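FMN reductase [NAD(P)H] (Bacillus subtilis, PDB 1ZCH) is a homodimeric FMN-containing oxidoreductase that uses NADH or NADPH to reduce FMN, nitroaromatic compounds, quinones, chromates and azo dyes. Local coordinates at residues Q24-Q29 with E126-G131; L77-D82 with I116-A121; I88-E91 with K97-I100; G140-L145 with R237-K242; P177-N182 with T194-A199. All blocks are in the same frame, centred on the assembly; numbering follows the deposited sequence.

Contact 1 (Q24-Q29 with E126-G131)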
# COMPACT_ATOMS: atom_id res chain seq x y z
N GLN A 24 23.21 9.95 -1.58
CA GLN A 24 23.08 8.50 -1.48
C GLN A 24 22.68 8.10 -0.07
O GLN A 24 21.89 7.18 0.12
CB GLN A 24 24.42 7.83 -1.84
CG GLN A 24 24.43 6.32 -1.65
CD GLN A 24 23.35 5.62 -2.46
OE1 GLN A 24 23.26 5.81 -3.68
NE2 GLN A 24 22.53 4.82 -1.80
N GLU A 25 23.23 8.80 0.91
CA GLU A 25 22.93 8.51 2.31
C GLU A 25 21.44 8.66 2.60
O GLU A 25 20.88 7.88 3.37
CB GLU A 25 23.71 9.44 3.23
CG GLU A 25 23.72 8.99 4.68
CD GLU A 25 24.53 9.92 5.58
OE1 GLU A 25 25.54 10.47 5.10
OE2 GLU A 25 24.17 10.07 6.76
N GLN A 26 20.81 9.65 1.99
CA GLN A 26 19.38 9.86 2.20
C GLN A 26 18.59 8.74 1.53
O GLN A 26 17.62 8.24 2.10
CB GLN A 26 18.94 11.23 1.65
CG GLN A 26 19.59 12.41 2.38
CD GLN A 26 19.03 13.75 1.93
OE1 GLN A 26 18.92 14.02 0.74
NE2 GLN A 26 18.69 14.59 2.90
N LEU A 27 19.01 8.34 0.34
CA LEU A 27 18.34 7.26 -0.36
C LEU A 27 18.45 5.98 0.47
O LEU A 27 17.50 5.20 0.56
CB LEU A 27 18.96 7.04 -1.75
CG LEU A 27 18.68 8.15 -2.77
CD1 LEU A 27 19.36 7.82 -4.10
CD2 LEU A 27 17.17 8.28 -2.97
N ASP A 28 19.60 5.77 1.10
CA ASP A 28 19.79 4.58 1.93
C ASP A 28 18.80 4.57 3.09
O ASP A 28 18.22 3.54 3.43
CB ASP A 28 21.21 4.50 2.50
CG ASP A 28 22.26 4.22 1.44
OD1 ASP A 28 21.94 3.55 0.44
OD2 ASP A 28 23.41 4.67 1.62
N GLN A 29 18.61 5.74 3.71
CA GLN A 29 17.68 5.85 4.84
C GLN A 29 16.25 5.57 4.40
O GLN A 29 15.50 4.90 5.10
CB GLN A 29 17.77 7.25 5.46
CG GLN A 29 19.09 7.53 6.16
CD GLN A 29 19.16 8.94 6.71
OE1 GLN A 29 18.38 9.32 7.58
NE2 GLN A 29 20.10 9.72 6.20
N GLU A 126 10.05 12.73 2.73
CA GLU A 126 9.58 14.05 3.11
C GLU A 126 10.10 14.50 4.47
O GLU A 126 10.26 15.70 4.70
CB GLU A 126 8.04 14.07 3.03
CG GLU A 126 7.59 13.81 1.59
CD GLU A 126 6.09 13.83 1.37
OE1 GLU A 126 5.32 13.94 2.35
OE2 GLU A 126 5.69 13.74 0.19
N SER A 127 10.40 13.56 5.36
CA SER A 127 10.93 13.91 6.68
C SER A 127 12.35 14.47 6.52
O SER A 127 12.85 15.17 7.39
CB SER A 127 10.96 12.69 7.60
OG SER A 127 12.05 11.82 7.30
N LEU A 128 12.98 14.15 5.39
CA LEU A 128 14.33 14.62 5.11
C LEU A 128 14.33 15.97 4.39
O LEU A 128 15.39 16.53 4.09
CB LEU A 128 15.07 13.58 4.27
CG LEU A 128 15.29 12.23 4.95
CD1 LEU A 128 15.77 11.20 3.94
CD2 LEU A 128 16.29 12.38 6.09
N GLY A 129 13.15 16.50 4.11
CA GLY A 129 13.05 17.78 3.43
C GLY A 129 12.90 17.62 1.93
O GLY A 129 12.87 18.61 1.19
N LEU A 130 12.80 16.38 1.47
CA LEU A 130 12.66 16.10 0.05
C LEU A 130 11.21 16.15 -0.40
O LEU A 130 10.29 15.93 0.40
CB LEU A 130 13.24 14.72 -0.27
CG LEU A 130 14.74 14.55 0.00
CD1 LEU A 130 15.10 13.08 -0.01
CD2 LEU A 130 15.55 15.33 -1.04
N GLY A 131 11.00 16.43 -1.68
CA GLY A 131 9.66 16.47 -2.22
C GLY A 131 9.45 15.17 -2.97
O GLY A 131 10.41 14.56 -3.43
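Gln26 and Leu128 reach each other because both turn CG away from their own carbonyl carbon and beside the backbone N (chi1 of Gln26 is -64°), after which Gln26 runs on extended (chi2 -173°). The two side chains slide past one another in opposite directions. The root of the glutamine meets the end of the leucine, with Gln26 CB 3.9 Å from Leu128 CD1, and the end of the glutamine meets the root of the leucine, with Gln26 NE2 4.0 Å from Leu128 CB. Beyond them Gln26 OE1 comes to 4.0 Å from Leu130 CD1, and equally near its other methyl. Gln29, one turn along helix 24-36, crosses the second branch of Leu128 at a slant, its OE1 4.0 Å from Leu128 CD2; its NE2 turns back to its own helix in a weak bond to Glu25 O.

The two leucines stand on either side of Gly129 in the chain, just after helix 104-127. Gly129 has positive phi (94°) and closes a Schellman motif, in which Gly129 N bonds Glu126 O at 3.1 Å; a side chain there would jam against the preceding carbonyl O. The chain then turns into strand 131-135. Leu128 and Leu130 also pack on Ile30, while Leu128 touches Asn2 of the second subunit and Gln29 touches Ile5 of that subunit.

All the pairs at this junction set an amide, or the hydrocarbon stem below it, against leucine methyls at about 4 Å. Cohesion is therefore probably mainly van der Waals, with no directed polar bond found between the segments.

Contact 2 (L77-D82 with I116-A121)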
# COMPACT_ATOMS: atom_id res chain seq x y z
N LEU A 77 12.03 6.27 -8.38
CA LEU A 77 11.98 4.94 -7.79
C LEU A 77 10.78 4.21 -8.38
O LEU A 77 9.70 4.79 -8.52
CB LEU A 77 11.80 5.01 -6.27
CG LEU A 77 12.84 5.79 -5.46
CD1 LEU A 77 12.50 5.67 -3.97
CD2 LEU A 77 14.23 5.23 -5.74
N LEU A 78 10.96 2.94 -8.74
CA LEU A 78 9.86 2.16 -9.28
C LEU A 78 9.53 1.06 -8.28
O LEU A 78 10.37 0.21 -7.99
CB LEU A 78 10.21 1.53 -10.63
CG LEU A 78 9.07 0.67 -11.19
CD1 LEU A 78 7.86 1.54 -11.48
CD2 LEU A 78 9.54 -0.04 -12.46
N PHE A 79 8.31 1.09 -7.75
CA PHE A 79 7.86 0.08 -6.80
C PHE A 79 7.13 -1.00 -7.58
O PHE A 79 6.15 -0.73 -8.27
CB PHE A 79 6.93 0.72 -5.76
CG PHE A 79 7.64 1.62 -4.80
CD1 PHE A 79 7.99 1.17 -3.53
CD2 PHE A 79 8.00 2.92 -5.18
CE1 PHE A 79 8.70 2.00 -2.65
CE2 PHE A 79 8.71 3.75 -4.30
CZ PHE A 79 9.06 3.29 -3.04
N CYS A 80 7.63 -2.23 -7.48
CA CYS A 80 7.06 -3.37 -8.19
C CYS A 80 6.63 -4.47 -7.24
O CYS A 80 7.28 -4.71 -6.22
CB CYS A 80 8.09 -3.98 -9.14
SG CYS A 80 8.91 -2.84 -10.27
N ALA A 81 5.54 -5.15 -7.58
CA ALA A 81 5.10 -6.29 -6.80
C ALA A 81 6.14 -7.32 -7.24
O ALA A 81 6.50 -7.37 -8.42
CB ALA A 81 3.70 -6.73 -7.23
N ASP A 82 6.63 -8.14 -6.31
CA ASP A 82 7.66 -9.11 -6.66
C ASP A 82 7.44 -10.50 -6.07
O ASP A 82 7.48 -10.67 -4.85
CB ASP A 82 9.03 -8.58 -6.21
CG ASP A 82 10.20 -9.42 -6.72
OD1 ASP A 82 10.12 -10.67 -6.69
OD2 ASP A 82 11.22 -8.83 -7.14
N ILE A 116 2.35 -0.23 0.96
CA ILE A 116 2.97 0.00 2.26
C ILE A 116 4.36 0.59 2.02
O ILE A 116 4.77 1.55 2.68
CB ILE A 116 3.11 -1.31 3.06
CG1 ILE A 116 1.72 -1.77 3.54
CG2 ILE A 116 4.07 -1.13 4.23
CD1 ILE A 116 1.73 -3.14 4.15
N ALA A 117 5.07 0.01 1.06
CA ALA A 117 6.42 0.47 0.74
C ALA A 117 6.42 1.92 0.23
O ALA A 117 7.22 2.74 0.68
CB ALA A 117 7.06 -0.45 -0.31
N LEU A 118 5.52 2.21 -0.71
CA LEU A 118 5.40 3.56 -1.28
C LEU A 118 5.05 4.60 -0.21
O LEU A 118 5.64 5.68 -0.16
CB LEU A 118 4.33 3.56 -2.37
CG LEU A 118 4.03 4.86 -3.11
CD1 LEU A 118 5.20 5.24 -3.98
CD2 LEU A 118 2.78 4.68 -3.97
N GLY A 119 4.08 4.26 0.63
CA GLY A 119 3.68 5.17 1.69
C GLY A 119 4.80 5.41 2.69
O GLY A 119 4.99 6.53 3.17
N THR A 120 5.55 4.36 2.99
CA THR A 120 6.66 4.45 3.93
C THR A 120 7.80 5.28 3.34
O THR A 120 8.40 6.09 4.03
CB THR A 120 7.18 3.05 4.31
OG1 THR A 120 6.11 2.28 4.88
CG2 THR A 120 8.31 3.15 5.33
N ALA A 121 8.08 5.08 2.05
CA ALA A 121 9.14 5.82 1.38
C ALA A 121 8.77 7.30 1.31
O ALA A 121 9.63 8.17 1.50
CB ALA A 121 9.35 5.28 -0.04
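Phe79 carries this contact from the strand side, its ring pressed against three residues of helix 104-127. The close packing is around that ring. Leu118 CA sits over one face, 4.1 Å from the centroid and 19° off the ring normal, a CH-pi contact displaced toward the rim. Ala121 CB approaches Phe79 CZ at 3.6 Å, Ala117 CB lies 3.7 Å from Phe79 CD1, and Leu118 CD1 is 3.8 Å from Phe79 CE2. Leu118 can place CD1 there because its CG stands trans to the backbone N (chi1 180°), with the branch crossing the ring obliquely.

The strand and helix segments run nearly antiparallel, at 154°, with axes 9.4 Å apart. This is the layer packing of the nitroreductase fold, where an antiparallel sheet lies against a long central helix. The two alanines on the strand-facing side keep the helix surface low, and with a smaller alanine in place of Phe79 the layers would probably lose the filling between Ala117, Leu118 and Ala121, opening a gap under Leu118 CA.

Away from the ring the fit is looser. Leu77 points to the helix, but Leu77 CD1 comes no nearer than 5.1 Å to Ala121 CB. No solvent side exists here, since the touching residues are all buried; the flank with Ile116 and Thr120 faces the second subunit, and Leu118 reaches both the ring and Ile116 of that subunit. Ile116 touches FMN. There Thr120 OG1 donates to Ile116 O at 2.7 Å from above the carbonyl plane, while Thr120 N reaches it from the opposite face.

Contact 3 (I88-E91 with K97-I100)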
# COMPACT_ATOMS: atom_id res chain seq x y z
N ILE A 88 12.15 -18.16 -6.74
CA ILE A 88 13.46 -18.72 -6.46
C ILE A 88 13.41 -19.59 -5.21
O ILE A 88 13.94 -20.71 -5.19
CB ILE A 88 14.50 -17.60 -6.24
CG1 ILE A 88 14.72 -16.84 -7.55
CG2 ILE A 88 15.81 -18.20 -5.71
CD1 ILE A 88 15.58 -15.59 -7.41
N ALA A 89 12.75 -19.08 -4.17
CA ALA A 89 12.62 -19.81 -2.92
C ALA A 89 11.90 -21.15 -3.09
O ALA A 89 12.37 -22.17 -2.60
CB ALA A 89 11.89 -18.95 -1.89
N LEU A 90 10.76 -21.13 -3.77
CA LEU A 90 10.00 -22.36 -3.95
C LEU A 90 10.57 -23.33 -4.98
O LEU A 90 10.85 -24.49 -4.67
CB LEU A 90 8.55 -22.05 -4.32
CG LEU A 90 7.59 -21.75 -3.16
CD1 LEU A 90 7.95 -20.42 -2.51
CD2 LEU A 90 6.17 -21.73 -3.68
N GLU A 91 10.73 -22.85 -6.20
CA GLU A 91 11.21 -23.69 -7.29
C GLU A 91 12.68 -24.06 -7.26
O GLU A 91 13.04 -25.23 -7.41
CB GLU A 91 10.90 -23.01 -8.63
CG GLU A 91 9.43 -22.74 -8.86
CD GLU A 91 9.16 -22.19 -10.25
OE1 GLU A 91 10.12 -22.01 -11.03
OE2 GLU A 91 7.98 -21.93 -10.56
N LYS A 97 6.30 -26.25 -6.51
CA LYS A 97 5.67 -25.44 -7.55
C LYS A 97 4.96 -24.29 -6.84
O LYS A 97 4.27 -24.50 -5.84
CB LYS A 97 4.66 -26.26 -8.35
CG LYS A 97 4.03 -25.47 -9.49
CD LYS A 97 3.14 -26.34 -10.37
CE LYS A 97 2.58 -25.54 -11.54
NZ LYS A 97 1.76 -24.37 -11.10
N MET A 98 5.14 -23.07 -7.34
CA MET A 98 4.50 -21.90 -6.74
C MET A 98 3.08 -21.78 -7.28
O MET A 98 2.88 -21.63 -8.48
CB MET A 98 5.32 -20.64 -7.05
CG MET A 98 4.74 -19.35 -6.48
SD MET A 98 5.93 -17.99 -6.57
CE MET A 98 5.95 -17.68 -8.33
N GLU A 99 2.10 -21.87 -6.39
CA GLU A 99 0.70 -21.79 -6.78
C GLU A 99 0.01 -20.49 -6.41
O GLU A 99 -1.04 -20.16 -6.95
CB GLU A 99 -0.09 -22.95 -6.17
CG GLU A 99 0.25 -24.34 -6.71
CD GLU A 99 -0.10 -24.50 -8.18
OE1 GLU A 99 -1.08 -23.88 -8.64
OE2 GLU A 99 0.61 -25.26 -8.88
N ILE A 100 0.60 -19.74 -5.47
CA ILE A 100 -0.02 -18.49 -5.04
C ILE A 100 -0.23 -17.54 -6.22
O ILE A 100 -1.22 -16.79 -6.26
CB ILE A 100 0.83 -17.80 -3.93
CG1 ILE A 100 0.02 -16.68 -3.27
CG2 ILE A 100 2.13 -17.25 -4.52
CD1 ILE A 100 -1.24 -17.17 -2.57
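Met98 meets Leu90 at its base, and its chain can be followed outward from there. Met98 CA is 3.5 Å from Leu90 CD2, tighter than ordinary carbon contact, and Met98 CB is 3.6 Å from the same methyl. With CG trans to the backbone N (chi1 180°) the chain passes the methyl, Met98 CG at 3.9 Å from Leu90 CD2, and then leaves it. From SD onward the side chain departs from residues 88-91; it bends at chi3 (71°), and the methionine packs on Ala86, Lys87 and Tyr154. The leucine crosses it at about a right angle, and one methyl, CD2, meets CA, CB and CG. That methyl also approaches the backbone, with Leu90 CD2 4.0 Å from Lys97 O.

The polar groups lie at the margin and pair within their own side of the contact or with neighbouring residues. Glu91 OE2 stays 6.7 Å from Lys97 NZ, too far for a salt bridge; Glu91 is instead paired through OE1 with Lys87. Lys97 NZ bridges to Glu99 OE2 at 2.7 Å, arriving 45° above the carboxylate plane, and the other oxygen of Glu99 takes a bond from Asn102. This second partner probably limits the rotation of the carboxylate.

Residues 88-91 form a wider pi-type turn of helix 84-94, and residues 97-100 lie in the loop after it. Ala89 packs on Ser221 of the second subunit, and Ile100 on Tyr232 of that subunit. This is the connection between two successive helices, 84-94 and 104-127, extending from the alpha+beta core of the nitroreductase fold to the dimer partner.

Contact 4 (G140-L145 with R237-K242)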
# COMPACT_ATOMS: atom_id res chain seq x y z
N GLY A 140 0.62 2.44 -17.53
CA GLY A 140 0.08 2.76 -18.84
C GLY A 140 0.75 2.03 -19.99
O GLY A 140 0.09 1.62 -20.95
N ASN A 141 2.07 1.86 -19.90
CA ASN A 141 2.85 1.15 -20.91
C ASN A 141 3.77 0.18 -20.17
O ASN A 141 5.00 0.29 -20.27
CB ASN A 141 3.68 2.13 -21.74
CG ASN A 141 2.83 3.00 -22.65
OD1 ASN A 141 2.20 2.51 -23.59
ND2 ASN A 141 2.79 4.30 -22.37
N PRO A 142 3.19 -0.77 -19.43
CA PRO A 142 3.94 -1.76 -18.66
C PRO A 142 4.92 -2.66 -19.41
O PRO A 142 6.01 -2.93 -18.91
CB PRO A 142 2.83 -2.56 -17.96
CG PRO A 142 1.70 -2.48 -18.94
CD PRO A 142 1.74 -1.04 -19.37
N GLN A 143 4.55 -3.12 -20.60
CA GLN A 143 5.45 -3.98 -21.35
C GLN A 143 6.77 -3.30 -21.68
O GLN A 143 7.84 -3.88 -21.48
CB GLN A 143 4.78 -4.47 -22.64
CG GLN A 143 5.62 -5.48 -23.40
CD GLN A 143 6.11 -6.61 -22.50
OE1 GLN A 143 5.32 -7.32 -21.89
NE2 GLN A 143 7.43 -6.76 -22.41
N GLU A 144 6.71 -2.07 -22.18
CA GLU A 144 7.91 -1.32 -22.52
C GLU A 144 8.77 -1.11 -21.28
O GLU A 144 10.00 -1.23 -21.33
CB GLU A 144 7.56 0.06 -23.10
CG GLU A 144 6.86 0.06 -24.46
CD GLU A 144 5.46 -0.54 -24.42
OE1 GLU A 144 4.81 -0.48 -23.35
OE2 GLU A 144 5.01 -1.04 -25.47
N LEU A 145 8.12 -0.77 -20.17
CA LEU A 145 8.82 -0.52 -18.92
C LEU A 145 9.46 -1.80 -18.40
O LEU A 145 10.59 -1.80 -17.91
CB LEU A 145 7.85 0.05 -17.88
CG LEU A 145 8.45 0.52 -16.55
CD1 LEU A 145 9.45 1.65 -16.80
CD2 LEU A 145 7.33 1.00 -15.63
N ARG A 237 -5.13 -6.95 -16.91
CA ARG A 237 -5.16 -8.40 -16.79
C ARG A 237 -4.11 -9.01 -17.72
O ARG A 237 -3.41 -9.96 -17.35
CB ARG A 237 -6.54 -8.96 -17.15
CG ARG A 237 -6.58 -10.47 -17.12
CD ARG A 237 -7.94 -11.02 -17.51
NE ARG A 237 -7.96 -12.48 -17.41
CZ ARG A 237 -9.04 -13.23 -17.60
NH1 ARG A 237 -10.20 -12.65 -17.90
NH2 ARG A 237 -8.97 -14.55 -17.48
N GLU A 238 -4.01 -8.47 -18.93
CA GLU A 238 -3.05 -8.96 -19.91
C GLU A 238 -1.62 -8.83 -19.37
O GLU A 238 -0.83 -9.77 -19.49
CB GLU A 238 -3.19 -8.17 -21.21
CG GLU A 238 -2.16 -8.55 -22.27
CD GLU A 238 -2.47 -7.93 -23.62
OE1 GLU A 238 -2.64 -6.69 -23.68
OE2 GLU A 238 -2.53 -8.68 -24.62
N MET A 239 -1.29 -7.68 -18.79
CA MET A 239 0.04 -7.44 -18.23
C MET A 239 0.34 -8.49 -17.17
O MET A 239 1.39 -9.13 -17.18
CB MET A 239 0.12 -6.05 -17.57
CG MET A 239 1.34 -5.90 -16.62
SD MET A 239 1.32 -4.44 -15.53
CE MET A 239 0.31 -5.04 -14.18
N LEU A 240 -0.60 -8.64 -16.24
CA LEU A 240 -0.46 -9.60 -15.15
C LEU A 240 -0.22 -11.02 -15.65
O LEU A 240 0.68 -11.71 -15.16
CB LEU A 240 -1.70 -9.55 -14.25
CG LEU A 240 -1.87 -8.22 -13.49
CD1 LEU A 240 -3.23 -8.17 -12.80
CD2 LEU A 240 -0.74 -8.09 -12.46
N GLU A 241 -1.02 -11.46 -16.62
CA GLU A 241 -0.87 -12.80 -17.15
C GLU A 241 0.48 -12.98 -17.83
O GLU A 241 1.13 -14.02 -17.69
CB GLU A 241 -1.99 -13.11 -18.14
CG GLU A 241 -3.38 -12.99 -17.55
CD GLU A 241 -4.47 -13.48 -18.49
OE1 GLU A 241 -4.51 -13.02 -19.65
OE2 GLU A 241 -5.29 -14.32 -18.05
N LYS A 242 0.91 -11.96 -18.57
CA LYS A 242 2.18 -12.00 -19.27
C LYS A 242 3.33 -12.11 -18.28
O LYS A 242 4.40 -12.63 -18.60
CB LYS A 242 2.33 -10.74 -20.12
CG LYS A 242 3.50 -10.75 -21.08
CD LYS A 242 3.47 -9.52 -21.98
CE LYS A 242 2.18 -9.47 -22.80
NZ LYS A 242 2.06 -8.21 -23.59
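The flat amide of Gln143 turns its oxygen, rather than laying a face, toward Lys242: OE1 is the part nearest the lysine chain, and the two side chains cross at about a right angle. The 2.9 Å from Gln143 OE1 to Lys242 CD is doubtful: it is too short for an ordinary contact, and Lys242 has two conformers. In the same conformer, with the same caveat, Gln143 OE1 to Lys242 NZ is 3.8 Å, beyond hydrogen-bonding range.

The sounder contact lies deeper, where the Pro142 ring meets Met239. Pro142 CB is 3.4 Å from Met239 SD and 3.9 Å from Met239 CG. In Met239, CG trans to its backbone N (chi1 164°) and an extended chi2 (-167°) bring SD alongside the ring; the bend at chi3 then turns only CE. Pro142 opens helix 142-148, and it also packs on His235; Met239 also packs on Phe156 of the sheet. Replacing Met239 by an alanine would probably open a gap between Pro142 and Phe156, leaving the proline ring without its sulfur partner.

Thus helix 142-148 is joined to helix 236-242 chiefly by a thioether against an aliphatic ring, with the doubtful Gln143-Lys242 approach adding little directional hold.

Contact 5 (P177-N182 with T194-A199)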
# COMPACT_ATOMS: atom_id res chain seq x y z
N PRO A 177 -14.14 14.76 4.38
CA PRO A 177 -14.35 14.91 5.82
C PRO A 177 -13.98 13.58 6.48
O PRO A 177 -14.26 12.51 5.92
CB PRO A 177 -15.84 15.21 5.92
CG PRO A 177 -16.09 16.00 4.68
CD PRO A 177 -15.32 15.21 3.62
N GLN A 178 -13.36 13.64 7.65
CA GLN A 178 -12.94 12.43 8.35
C GLN A 178 -14.06 11.39 8.49
O GLN A 178 -13.83 10.19 8.33
CB GLN A 178 -12.39 12.81 9.72
CG GLN A 178 -11.75 11.68 10.49
CD GLN A 178 -11.06 12.18 11.73
OE1 GLN A 178 -10.28 13.13 11.68
NE2 GLN A 178 -11.33 11.54 12.87
N GLU A 179 -15.27 11.86 8.79
CA GLU A 179 -16.41 10.97 8.97
C GLU A 179 -16.77 10.17 7.72
O GLU A 179 -17.38 9.10 7.81
CB GLU A 179 -17.64 11.78 9.41
CG GLU A 179 -17.46 12.54 10.71
CD GLU A 179 -16.34 13.56 10.64
OE1 GLU A 179 -16.32 14.38 9.69
OE2 GLU A 179 -15.47 13.55 11.54
N ALA A 180 -16.38 10.68 6.56
CA ALA A 180 -16.68 10.02 5.30
C ALA A 180 -15.70 8.90 4.98
O ALA A 180 -16.00 8.00 4.19
CB ALA A 180 -16.67 11.04 4.17
N VAL A 181 -14.53 8.95 5.60
CA VAL A 181 -13.47 7.98 5.35
C VAL A 181 -13.22 7.00 6.50
O VAL A 181 -12.87 5.84 6.27
CB VAL A 181 -12.15 8.71 5.01
CG1 VAL A 181 -11.00 7.72 4.87
CG2 VAL A 181 -12.34 9.49 3.71
N ASN A 182 -13.39 7.47 7.73
CA ASN A 182 -13.20 6.62 8.91
C ASN A 182 -14.59 6.41 9.50
O ASN A 182 -15.19 7.34 10.01
CB ASN A 182 -12.32 7.34 9.93
CG ASN A 182 -12.11 6.53 11.20
OD1 ASN A 182 -11.89 7.10 12.27
ND2 ASN A 182 -12.16 5.21 11.09
N THR A 194 -23.21 10.44 1.10
CA THR A 194 -23.45 11.32 -0.04
C THR A 194 -23.37 12.78 0.39
O THR A 194 -22.77 13.61 -0.29
CB THR A 194 -24.82 11.03 -0.67
OG1 THR A 194 -24.85 9.68 -1.15
CG2 THR A 194 -25.10 11.98 -1.82
N SER A 195 -23.98 13.10 1.54
CA SER A 195 -23.96 14.46 2.05
C SER A 195 -22.54 14.96 2.28
O SER A 195 -22.23 16.11 1.99
CB SER A 195 -24.76 14.56 3.36
OG SER A 195 -26.13 14.29 3.12
N HIS A 196 -21.67 14.10 2.81
CA HIS A 196 -20.28 14.48 3.06
C HIS A 196 -19.57 14.79 1.75
O HIS A 196 -18.76 15.72 1.67
CB HIS A 196 -19.52 13.37 3.78
CG HIS A 196 -19.86 13.25 5.23
ND1 HIS A 196 -19.71 14.29 6.12
CD2 HIS A 196 -20.32 12.20 5.96
CE1 HIS A 196 -20.07 13.90 7.33
NE2 HIS A 196 -20.44 12.63 7.26
N ILE A 197 -19.86 13.99 0.72
CA ILE A 197 -19.23 14.20 -0.58
C ILE A 197 -19.67 15.54 -1.19
O ILE A 197 -18.86 16.27 -1.76
CB ILE A 197 -19.58 13.05 -1.55
CG1 ILE A 197 -18.96 11.74 -1.04
CG2 ILE A 197 -19.05 13.36 -2.95
CD1 ILE A 197 -19.31 10.51 -1.86
N GLN A 198 -20.95 15.86 -1.06
CA GLN A 198 -21.46 17.12 -1.60
C GLN A 198 -20.85 18.32 -0.87
O GLN A 198 -20.56 19.35 -1.49
CB GLN A 198 -22.98 17.16 -1.53
CG GLN A 198 -23.64 16.17 -2.49
CD GLN A 198 -25.15 16.14 -2.37
OE1 GLN A 198 -25.69 15.81 -1.32
NE2 GLN A 198 -25.83 16.47 -3.46
N ALA A 199 -20.64 18.19 0.43
CA ALA A 199 -20.03 19.27 1.21
C ALA A 199 -18.58 19.40 0.78
O ALA A 199 -18.05 20.51 0.63
CB ALA A 199 -20.12 18.96 2.70
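Gln178 O is gripped twice, by Asn182 N at 2.8 Å and by Val181 N at 3.1 Å, and this short turn holds Pro177, Glu179 and Ala180 against His196. A further bond, Ala180 N to Pro177 O at 2.9 Å, fixes the start of the turn. These bonds lie within residues 177-182; the contact with helix 190-212 is made by packing round the imidazole.

His196 reaches across with CG beside its backbone N and opposite its carbonyl carbon (chi1 -75°). Ala180 N lies over one face, 4.3 Å above the ring plane and offset toward the rim, but its hydrogen is already spent on Pro177 O. Glu179 CB comes to 3.6 Å from His196 NE2 and Pro177 CB to 4.0 Å from His196 ND1, both at a slant to the ring. At the root of the side chain Ala180 CB is 3.7 Å from His196 CB. Glu179 bends at chi2 (61°), and its OE1 remains 4.9 Å from His196 ND1, not in contact, though the carboxylate could still weakly influence the imidazole.

Around the contact, Leu188 packs on His196, Tyr200 on Pro177 and Leu193 on Ala180. Gln178 makes a weak bond to Asp28 of the second subunit. Asn182 leaves the turn as a strand that pairs in parallel with one of the second subunit, its ND2 bonding Thr50 OG1 and Val48 O there, so the beta-sheet continues across the interface. Passing a strand from one subunit to the sheet of the other is characteristic of the intertwined nitroreductase dimer.

In the fold
Contact 2 lies in the buried core, an aromatic ring between strand 75-82 and helix 104-127; contacts 1, 3, 4 and 5 are partly buried and nearer the surface. Contacts 1 and 2 use the same helix, 104-127, at its end and farther back, with centres 15 Å apart, and contact 3 is nested within both along the chain. Contact 4 touches contact 2 through Leu78 CD2 and Leu145 CD2, 4.0 Å apart, whereas contact 5, nested within contact 4, stands well apart from it. Chemistry follows place: wholly apolar in the centre, methionine packing fringed by charged or amide groups in contacts 3 and 4, and glutamine or histidine against hydrocarbon in contacts 1 and 5. All five reach the second subunit.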